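Local coordinates for protein beta-glucuronidase (uncultured Clostridium sp., PDB 6U7J) that hydrolyses beta-glucuronides as a gut microbial beta-glucuronidase, one of a group of enzymes that reactivate estrogens, at residues 30-35 and 71-76; 91-96 and 191-196; 151-156 and 364-369. All blocks are in the same frame, centred on the assembly; numbering follows the deposited sequence.

Contact 1 (30-35 and 71-76); sequences FKRDNY and RDHVGW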
loop_
_atom_site.group_PDB
_atom_site.type_symbol
_atom_site.label_atom_id
_atom_site.label_comp_id
_atom_site.label_asym_id
_atom_site.label_seq_id
_atom_site.Cartn_x
_atom_site.Cartn_y
_atom_site.Cartn_z
ATOM N N PHE B 30 -20.577 -10.221 -27.977
ATOM C CA PHE B 30 -19.499 -9.302 -28.308
ATOM C C PHE B 30 -18.368 -10.047 -28.994
ATOM O O PHE B 30 -18.027 -11.170 -28.619
ATOM C CB PHE B 30 -19.006 -8.618 -27.024
ATOM C CG PHE B 30 -17.810 -7.718 -27.190
ATOM C CD1 PHE B 30 -16.521 -8.243 -27.296
ATOM C CD2 PHE B 30 -17.971 -6.330 -27.126
ATOM C CE1 PHE B 30 -15.420 -7.398 -27.405
ATOM C CE2 PHE B 30 -16.878 -5.484 -27.219
ATOM C CZ PHE B 30 -15.597 -6.015 -27.356
ATOM N N LYS B 31 -17.757 -9.379 -29.965
ATOM C CA LYS B 31 -16.601 -9.894 -30.671
ATOM C C LYS B 31 -15.819 -8.705 -31.202
ATOM O O LYS B 31 -16.413 -7.715 -31.641
ATOM C CB LYS B 31 -17.027 -10.815 -31.826
ATOM C CG LYS B 31 -15.872 -11.457 -32.560
ATOM C CD LYS B 31 -16.317 -12.701 -33.342
ATOM C CE LYS B 31 -17.167 -12.339 -34.524
ATOM N NZ LYS B 31 -17.419 -13.548 -35.373
ATOM N N ARG B 32 -14.496 -8.802 -31.179
ATOM C CA ARG B 32 -13.673 -7.767 -31.781
ATOM C C ARG B 32 -13.216 -8.178 -33.174
ATOM O O ARG B 32 -13.175 -9.360 -33.515
ATOM C CB ARG B 32 -12.465 -7.464 -30.890
ATOM C CG ARG B 32 -11.369 -8.453 -30.973
ATOM C CD ARG B 32 -10.082 -7.880 -30.381
ATOM N NE ARG B 32 -9.233 -8.968 -29.920
ATOM C CZ ARG B 32 -8.208 -9.469 -30.601
ATOM N NH1 ARG B 32 -7.884 -8.956 -31.777
ATOM N NH2 ARG B 32 -7.498 -10.475 -30.090
ATOM N N ASP B 33 -12.880 -7.177 -33.984
ATOM C CA ASP B 33 -12.199 -7.430 -35.251
ATOM C C ASP B 33 -10.821 -8.039 -35.009
ATOM O O ASP B 33 -10.079 -7.596 -34.123
ATOM C CB ASP B 33 -12.025 -6.127 -36.034
ATOM C CG ASP B 33 -13.267 -5.731 -36.834
ATOM O OD1 ASP B 33 -14.204 -6.556 -36.961
ATOM O OD2 ASP B 33 -13.292 -4.583 -37.338
ATOM N N ASN B 34 -10.461 -9.042 -35.822
ATOM C CA ASN B 34 -9.100 -9.578 -35.811
ATOM C C ASN B 34 -8.183 -8.882 -36.808
ATOM O O ASN B 34 -6.971 -9.048 -36.726
ATOM C CB ASN B 34 -9.097 -11.093 -36.086
ATOM C CG ASN B 34 -9.923 -11.877 -35.068
ATOM O OD1 ASN B 34 -10.951 -12.460 -35.404
ATOM N ND2 ASN B 34 -9.481 -11.879 -33.815
ATOM N N TYR B 35 -8.721 -8.111 -37.745
ATOM C CA TYR B 35 -7.913 -7.197 -38.539
ATOM C C TYR B 35 -8.782 -5.981 -38.816
ATOM O O TYR B 35 -9.989 -6.000 -38.571
ATOM C CB TYR B 35 -7.387 -7.855 -39.831
ATOM C CG TYR B 35 -8.476 -8.353 -40.764
ATOM C CD1 TYR B 35 -9.102 -7.490 -41.658
ATOM C CD2 TYR B 35 -8.874 -9.683 -40.753
ATOM C CE1 TYR B 35 -10.092 -7.939 -42.516
ATOM C CE2 TYR B 35 -9.875 -10.141 -41.609
ATOM C CZ TYR B 35 -10.472 -9.266 -42.488
ATOM O OH TYR B 35 -11.473 -9.711 -43.332
ATOM N N ARG B 71 -7.978 -5.203 -24.321
ATOM C CA ARG B 71 -7.752 -3.931 -23.630
ATOM C C ARG B 71 -7.119 -2.892 -24.555
ATOM O O ARG B 71 -7.552 -1.733 -24.581
ATOM C CB ARG B 71 -6.878 -4.146 -22.388
ATOM C CG ARG B 71 -6.659 -2.868 -21.528
ATOM C CD ARG B 71 -5.442 -3.023 -20.554
ATOM N NE ARG B 71 -4.172 -3.105 -21.278
ATOM C CZ ARG B 71 -3.034 -3.645 -20.818
ATOM N NH1 ARG B 71 -2.962 -4.174 -19.599
ATOM N NH2 ARG B 71 -1.953 -3.653 -21.596
ATOM N N ASP B 72 -6.131 -3.294 -25.353
ATOM C CA ASP B 72 -5.364 -2.389 -26.200
ATOM C C ASP B 72 -5.869 -2.335 -27.647
ATOM O O ASP B 72 -5.159 -1.826 -28.518
ATOM C CB ASP B 72 -3.894 -2.803 -26.198
ATOM C CG ASP B 72 -3.272 -2.779 -24.796
ATOM O OD1 ASP B 72 -3.820 -2.117 -23.878
ATOM O OD2 ASP B 72 -2.217 -3.425 -24.628
ATOM N N HIS B 73 -7.068 -2.845 -27.916
ATOM C CA HIS B 73 -7.584 -2.961 -29.282
ATOM C C HIS B 73 -7.668 -1.604 -29.990
ATOM O O HIS B 73 -8.131 -0.610 -29.422
ATOM C CB HIS B 73 -8.962 -3.627 -29.233
ATOM C CG HIS B 73 -9.633 -3.769 -30.566
ATOM N ND1 HIS B 73 -9.222 -4.677 -31.517
ATOM C CD2 HIS B 73 -10.714 -3.140 -31.090
ATOM C CE1 HIS B 73 -10.012 -4.592 -32.577
ATOM N NE2 HIS B 73 -10.926 -3.665 -32.343
ATOM N N VAL B 74 -7.201 -1.564 -31.235
ATOM C CA VAL B 74 -7.363 -0.404 -32.104
ATOM C C VAL B 74 -8.296 -0.791 -33.248
ATOM O O VAL B 74 -8.015 -1.733 -33.997
ATOM C CB VAL B 74 -6.016 0.103 -32.632
ATOM C CG1 VAL B 74 -6.245 1.169 -33.708
ATOM C CG2 VAL B 74 -5.182 0.684 -31.479
ATOM N N GLY B 75 -9.405 -0.071 -33.383
ATOM C CA GLY B 75 -10.352 -0.355 -34.453
ATOM C C GLY B 75 -11.790 -0.570 -34.007
ATOM O O GLY B 75 -12.311 0.178 -33.166
ATOM N N TRP B 76 -12.427 -1.614 -34.534
ATOM C CA TRP B 76 -13.857 -1.831 -34.369
ATOM C C TRP B 76 -14.135 -3.109 -33.587
ATOM O O TRP B 76 -13.407 -4.100 -33.695
ATOM C CB TRP B 76 -14.572 -1.916 -35.728
ATOM C CG TRP B 76 -14.564 -0.610 -36.465
ATOM C CD1 TRP B 76 -13.563 -0.114 -37.254
ATOM C CD2 TRP B 76 -15.597 0.381 -36.456
ATOM N NE1 TRP B 76 -13.914 1.129 -37.733
ATOM C CE2 TRP B 76 -15.159 1.450 -37.260
ATOM C CE3 TRP B 76 -16.848 0.467 -35.840
ATOM C CZ2 TRP B 76 -15.937 2.593 -37.478
ATOM C CZ3 TRP B 76 -17.615 1.607 -36.044
ATOM C CH2 TRP B 76 -17.155 2.654 -36.860
HETATM O O HOH W 1 -11.308 -2.904 -36.824
#

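Contact 2 (91-96 and 191-196); sequences DQRLVL and YCTPKE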
loop_
_atom_site.group_PDB
_atom_site.type_symbol
_atom_site.label_atom_id
_atom_site.label_comp_id
_atom_site.label_asym_id
_atom_site.label_seq_id
_atom_site.Cartn_x
_atom_site.Cartn_y
_atom_site.Cartn_z
ATOM N N ASP B 91 -49.427 0.338 -32.911
ATOM C CA ASP B 91 -49.561 1.540 -33.726
ATOM C C ASP B 91 -48.785 2.727 -33.165
ATOM O O ASP B 91 -49.133 3.879 -33.450
ATOM C CB ASP B 91 -51.039 1.904 -33.875
ATOM C CG ASP B 91 -51.786 0.926 -34.749
ATOM O OD1 ASP B 91 -51.358 0.729 -35.906
ATOM O OD2 ASP B 91 -52.781 0.342 -34.277
ATOM N N GLN B 92 -47.741 2.483 -32.377
ATOM C CA GLN B 92 -47.012 3.598 -31.794
ATOM C C GLN B 92 -45.794 3.954 -32.643
ATOM O O GLN B 92 -45.323 3.172 -33.470
ATOM C CB GLN B 92 -46.600 3.273 -30.358
ATOM C CG GLN B 92 -47.743 2.807 -29.467
ATOM C CD GLN B 92 -48.956 3.723 -29.540
ATOM O OE1 GLN B 92 -50.038 3.310 -29.969
ATOM N NE2 GLN B 92 -48.783 4.970 -29.122
ATOM N N ARG B 93 -45.313 5.176 -32.459
ATOM C CA ARG B 93 -43.986 5.529 -32.940
ATOM C C ARG B 93 -42.942 4.784 -32.109
ATOM O O ARG B 93 -43.036 4.747 -30.878
ATOM C CB ARG B 93 -43.779 7.040 -32.847
ATOM C CG ARG B 93 -42.486 7.532 -33.475
ATOM C CD ARG B 93 -42.464 9.051 -33.526
ATOM N NE ARG B 93 -41.109 9.595 -33.482
ATOM C CZ ARG B 93 -40.542 10.117 -32.394
ATOM N NH1 ARG B 93 -41.208 10.161 -31.248
ATOM N NH2 ARG B 93 -39.303 10.601 -32.453
ATOM N N LEU B 94 -41.977 4.154 -32.778
ATOM C CA LEU B 94 -40.936 3.361 -32.130
ATOM C C LEU B 94 -39.585 4.009 -32.385
ATOM O O LEU B 94 -39.221 4.242 -33.544
ATOM C CB LEU B 94 -40.924 1.917 -32.645
ATOM C CG LEU B 94 -42.232 1.126 -32.600
ATOM C CD1 LEU B 94 -41.961 -0.326 -32.976
ATOM C CD2 LEU B 94 -42.934 1.201 -31.262
ATOM N N VAL B 95 -38.841 4.282 -31.311
ATOM C CA VAL B 95 -37.568 4.996 -31.390
ATOM C C VAL B 95 -36.497 4.222 -30.620
ATOM O O VAL B 95 -36.702 3.848 -29.458
ATOM C CB VAL B 95 -37.688 6.434 -30.846
ATOM C CG1 VAL B 95 -36.355 7.174 -30.992
ATOM C CG2 VAL B 95 -38.809 7.191 -31.568
ATOM N N LEU B 96 -35.347 4.014 -31.259
ATOM C CA LEU B 96 -34.195 3.371 -30.636
ATOM C C LEU B 96 -33.199 4.445 -30.222
ATOM O O LEU B 96 -32.626 5.127 -31.078
ATOM C CB LEU B 96 -33.546 2.400 -31.609
ATOM C CG LEU B 96 -32.540 1.440 -31.010
ATOM C CD1 LEU B 96 -33.263 0.532 -30.001
ATOM C CD2 LEU B 96 -31.893 0.627 -32.141
ATOM N N TYR B 191 -38.133 3.140 -27.025
ATOM C CA TYR B 191 -39.249 3.835 -26.408
ATOM C C TYR B 191 -40.332 4.153 -27.441
ATOM O O TYR B 191 -40.060 4.246 -28.636
ATOM C CB TYR B 191 -38.781 5.107 -25.692
ATOM C CG TYR B 191 -38.348 6.294 -26.537
ATOM C CD1 TYR B 191 -39.282 7.249 -26.972
ATOM C CD2 TYR B 191 -37.009 6.529 -26.802
ATOM C CE1 TYR B 191 -38.891 8.372 -27.694
ATOM C CE2 TYR B 191 -36.600 7.652 -27.523
ATOM C CZ TYR B 191 -37.552 8.576 -27.965
ATOM O OH TYR B 191 -37.168 9.693 -28.684
ATOM N N CYS B 192 -41.571 4.319 -26.964
ATOM C CA CYS B 192 -42.697 4.583 -27.840
ATOM C C CYS B 192 -43.349 5.927 -27.514
ATOM O O CYS B 192 -43.231 6.448 -26.396
ATOM C CB CYS B 192 -43.742 3.420 -27.806
ATOM S SG CYS B 192 -44.677 3.171 -26.291
ATOM N N THR B 193 -43.963 6.531 -28.532
ATOM C CA THR B 193 -44.798 7.722 -28.427
ATOM C C THR B 193 -45.978 7.586 -29.382
ATOM O O THR B 193 -45.957 6.752 -30.299
ATOM C CB THR B 193 -44.062 9.033 -28.764
ATOM O OG1 THR B 193 -43.878 9.145 -30.182
ATOM C CG2 THR B 193 -42.706 9.179 -28.036
ATOM N N PRO B 194 -47.022 8.401 -29.196
ATOM C CA PRO B 194 -48.037 8.547 -30.247
ATOM C C PRO B 194 -47.410 9.079 -31.530
ATOM O O PRO B 194 -46.346 9.709 -31.515
ATOM C CB PRO B 194 -49.030 9.554 -29.653
ATOM C CG PRO B 194 -48.848 9.435 -28.160
ATOM C CD PRO B 194 -47.390 9.138 -27.968
ATOM N N LYS B 195 -48.086 8.817 -32.660
ATOM C CA LYS B 195 -47.544 9.249 -33.947
ATOM C C LYS B 195 -47.596 10.763 -34.127
ATOM O O LYS B 195 -46.821 11.310 -34.920
ATOM C CB LYS B 195 -48.276 8.553 -35.092
ATOM C CG LYS B 195 -48.199 7.044 -35.020
ATOM C CD LYS B 195 -47.864 6.422 -36.363
ATOM C CE LYS B 195 -47.504 4.938 -36.194
ATOM N NZ LYS B 195 -47.672 4.144 -37.453
ATOM N N GLU B 196 -48.468 11.455 -33.407
ATOM C CA GLU B 196 -48.434 12.911 -33.353
ATOM C C GLU B 196 -47.944 13.288 -31.964
ATOM O O GLU B 196 -48.590 12.940 -30.970
ATOM C CB GLU B 196 -49.807 13.525 -33.646
ATOM C CG GLU B 196 -50.483 12.970 -34.904
ATOM C CD GLU B 196 -51.667 13.831 -35.374
ATOM O OE1 GLU B 196 -51.856 13.974 -36.608
ATOM O OE2 GLU B 196 -52.409 14.358 -34.506
HETATM O O HOH W 2 -39.320 11.252 -29.757
#

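Contact 3 (151-156 and 364-369); sequences CLPVGH and PAVGMN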
loop_
_atom_site.group_PDB
_atom_site.type_symbol
_atom_site.label_atom_id
_atom_site.label_comp_id
_atom_site.label_asym_id
_atom_site.label_seq_id
_atom_site.Cartn_x
_atom_site.Cartn_y
_atom_site.Cartn_z
ATOM N N CYS B 151 -11.958 14.336 -35.382
ATOM C CA CYS B 151 -12.767 13.811 -34.295
ATOM C C CYS B 151 -12.576 14.699 -33.075
ATOM O O CYS B 151 -11.642 15.498 -33.002
ATOM C CB CYS B 151 -12.367 12.370 -33.966
ATOM S SG CYS B 151 -12.534 11.226 -35.366
ATOM N N LEU B 152 -13.459 14.521 -32.101
ATOM C CA LEU B 152 -13.342 15.164 -30.796
ATOM C C LEU B 152 -13.577 14.096 -29.735
ATOM O O LEU B 152 -14.697 13.555 -29.641
ATOM C CB LEU B 152 -14.334 16.315 -30.645
ATOM C CG LEU B 152 -14.255 17.472 -31.642
ATOM C CD1 LEU B 152 -15.293 18.492 -31.257
ATOM C CD2 LEU B 152 -12.873 18.128 -31.660
ATOM N N PRO B 153 -12.582 13.759 -28.904
ATOM C CA PRO B 153 -11.223 14.295 -28.847
ATOM C C PRO B 153 -10.407 14.049 -30.106
ATOM O O PRO B 153 -10.701 13.165 -30.894
ATOM C CB PRO B 153 -10.597 13.540 -27.658
ATOM C CG PRO B 153 -11.752 13.098 -26.830
ATOM C CD PRO B 153 -12.837 12.781 -27.831
ATOM N N VAL B 154 -9.367 14.836 -30.261
ATOM C CA VAL B 154 -8.514 14.789 -31.440
ATOM C C VAL B 154 -7.485 13.675 -31.267
ATOM O O VAL B 154 -6.941 13.478 -30.173
ATOM C CB VAL B 154 -7.858 16.174 -31.630
ATOM C CG1 VAL B 154 -6.582 16.095 -32.415
ATOM C CG2 VAL B 154 -8.856 17.149 -32.287
ATOM N N GLY B 155 -7.217 12.930 -32.340
ATOM C CA GLY B 155 -6.114 11.974 -32.336
ATOM C C GLY B 155 -5.577 11.738 -33.734
ATOM O O GLY B 155 -5.953 12.462 -34.654
ATOM N N HIS B 156 -4.680 10.770 -33.921
ATOM C CA HIS B 156 -4.338 10.341 -35.273
ATOM C C HIS B 156 -3.699 8.962 -35.213
ATOM O O HIS B 156 -3.212 8.530 -34.165
ATOM C CB HIS B 156 -3.415 11.349 -35.982
ATOM C CG HIS B 156 -2.053 11.465 -35.373
ATOM N ND1 HIS B 156 -1.786 12.282 -34.294
ATOM C CD2 HIS B 156 -0.877 10.882 -35.706
ATOM C CE1 HIS B 156 -0.506 12.183 -33.977
ATOM N NE2 HIS B 156 0.069 11.342 -34.820
ATOM N N PRO B 364 -15.895 17.712 -26.088
ATOM C CA PRO B 364 -14.608 17.001 -26.085
ATOM C C PRO B 364 -13.580 17.566 -27.055
ATOM O O PRO B 364 -12.868 16.809 -27.724
ATOM C CB PRO B 364 -14.992 15.564 -26.463
ATOM C CG PRO B 364 -16.513 15.574 -26.709
ATOM C CD PRO B 364 -16.908 17.005 -26.887
ATOM N N ALA B 365 -13.479 18.890 -27.126
ATOM C CA ALA B 365 -12.435 19.558 -27.904
ATOM C C ALA B 365 -11.132 19.614 -27.097
ATOM O O ALA B 365 -10.630 20.669 -26.704
ATOM C CB ALA B 365 -12.906 20.946 -28.313
ATOM N N VAL B 366 -10.600 18.427 -26.841
ATOM C CA VAL B 366 -9.421 18.224 -26.013
ATOM C C VAL B 366 -8.403 17.478 -26.855
ATOM O O VAL B 366 -8.762 16.668 -27.719
ATOM C CB VAL B 366 -9.766 17.443 -24.721
ATOM C CG1 VAL B 366 -10.254 16.037 -25.059
ATOM C CG2 VAL B 366 -8.574 17.410 -23.749
ATOM N N GLY B 367 -7.125 17.767 -26.622
ATOM C CA GLY B 367 -6.087 17.130 -27.401
ATOM C C GLY B 367 -5.587 17.915 -28.591
ATOM O O GLY B 367 -4.786 17.380 -29.365
ATOM N N MET B 368 -6.017 19.169 -28.759
ATOM C CA MET B 368 -5.521 20.019 -29.843
ATOM C C MET B 368 -4.203 20.679 -29.426
ATOM O O MET B 368 -4.048 21.900 -29.399
ATOM C CB MET B 368 -6.567 21.057 -30.231
ATOM C CG MET B 368 -7.913 20.491 -30.629
ATOM S SD MET B 368 -9.194 21.766 -30.692
ATOM C CE MET B 368 -10.459 20.886 -31.616
ATOM N N ASN B 369 -3.245 19.832 -29.074
ATOM C CA ASN B 369 -1.976 20.276 -28.516
ATOM C C ASN B 369 -0.956 19.167 -28.757
ATOM O O ASN B 369 -1.271 18.130 -29.349
ATOM C CB ASN B 369 -2.134 20.634 -27.034
ATOM C CG ASN B 369 -1.223 21.778 -26.598
ATOM O OD1 ASN B 369 -0.102 21.911 -27.079
ATOM N ND2 ASN B 369 -1.710 22.611 -25.679
HETATM O O HOH W 3 -4.660 14.430 -29.411
#

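Contact 1 (30-35 and 71-76)
Where strand 20-32 runs out, Asp-33 N donates a hydrogen bond of 3.1 Å to Trp-76 O, the one direct backbone link between 30-35 and 71-76. The same carbonyl oxygen is gripped a second time, by His-73 NE2 at 2.9 Å; this donor stands well above the carbonyl plane, 64° out of it, and the bond helps to hold the imidazole in this rotation. Arg-32 crosses the histidine at a slant. Its CB lies over one face of the ring, 4.3 Å from the centroid in a CH-pi contact, while its CD comes within 3.5 Å of His-73 ND1. With CG placed between the backbone N and the carbonyl carbon (chi1 78°), the extended arginine chain is carried past the imidazole, and its guanidinium ends tilted 50° to the ring. Asp-33 O sits 3.4 Å from His-73 CE1. The pairing belongs to the antiparallel sheet of the family 2 sugar-binding domain, in which 20-32 lies next to strand 76-85; the loop from helix 68-71 joins that second strand here. A water donates to Asp-33 OD2 (2.6 Å) and accepts from Trp-76 N (2.9 Å), bridging carboxylate and backbone. OD2 also rests against Trp-76 CB, the two side chains running side by side, and OD1 is held by Gly-39 N. Asn-145 hydrogen-bonds to His-73 O through ND2 and to Gly-75 N through OD1, and the Trp-76 indole meets Phe-40 edge-to-face.

Contact 2 (91-96 and 191-196)
An antiparallel ladder in the sheet of the family 2 sugar-binding domain pairs Arg-93 with Thr-193 and Val-95 with Tyr-191, both hydrogen-bonded pairs, around the non-hydrogen-bonded pair Leu-94 and Cys-192. Arg-93 N to Thr-193 O is 2.8 Å. The Arg-93 side chain leaves with CG anti to the backbone N (chi1 -173°) and stays extended alongside Thr-193, which lets NH1 donate to Thr-193 OG1 (3.0 Å), with the hydroxyl in the guanidinium plane. That hydroxyl in turn donates to Pro-194 O (2.9 Å), which fixes its direction. A water accepts from Arg-93 NH1 (2.6 Å) and donates to Tyr-191 OH, which is also hydrogen-bonded to Glu-125. Val-95 touches both groups: CG2 lies over the centre of the guanidinium, and CB packs on one face of the Tyr-191 ring, 3.8 Å from the centroid. On the other side of the sheet, Leu-94 CD2 touches Cys-192 CB at 4.2 Å. At the ladder's end Gln-92 CB lies 3.5 Å from Thr-193 O, and Leu-88 of a third subunit packs on Gln-92 and Cys-192. Strand 93-98 runs between 188-193 and 124-127, while 188-193 continues the sheet to strand 20-32.

Contact 3 (151-156 and 364-369)
One water donates to both Val-154 O (2.6 Å) and Gly-367 O (3.0 Å), linking two carbonyls that have no proton to offer each other. Beside it Val-154 N donates to Val-366 O at 3.2 Å, nearly straight, and this is the direct hydrogen bond between the loops. Leu-152 and Pro-153, joined by a cis peptide bond, press on the opposing chain. Pro-153 CA approaches Pro-364 O in a CA-H...O contact of 3.2 Å, its CD meets Pro-364 CB, and its CB lies alongside Val-366 CG1 at 3.6 Å. Met-368 stretches out beyond CG (chi2 167°, chi3 165°), which delivers CE to Leu-152 CD2 at 3.7 Å; its side chain crosses that of Val-154 at about a right angle, CG touching Val-154 CG2. Ala-365 and Met-368 each centre an inverse gamma turn. Tyr-391 and Val-395 of helix 386-403 add further cover to Leu-152 and Pro-364. Segment 364-369 follows barrel strand 358-362, and Asn-369 ND2 bonds to Glu-417 O, so the sugar-binding domain here packs on the C-terminal end of the TIM barrel. Buried and mainly apolar, the joint is probably held largely by van der Waals packing, with one backbone hydrogen bond and a water-bridged carbonyl pair as polar links.

Overall arrangement
Contacts 1 and 2 both reach the same antiparallel sheet of the sugar-binding domain, in which strands 20-32 and 188-193 are neighbours, yet their centres lie 35 Å apart and their nearest atoms about 15 Å. Contact 3 joins that domain to the TIM barrel, at the barrel end where TIM-barrel enzymes carry their active sites. It lies nearer contact 1 (centres 21 Å apart, nearest atoms about 8 Å) than contact 2 (centres 36 Å apart, nearest atoms about 20 Å). Along the chain, contact 1 closes first, whereas the segments of contacts 2 and 3 alternate. A bound calcium ion lies about 11 Å from the Tyr-191 side chain of contact 2.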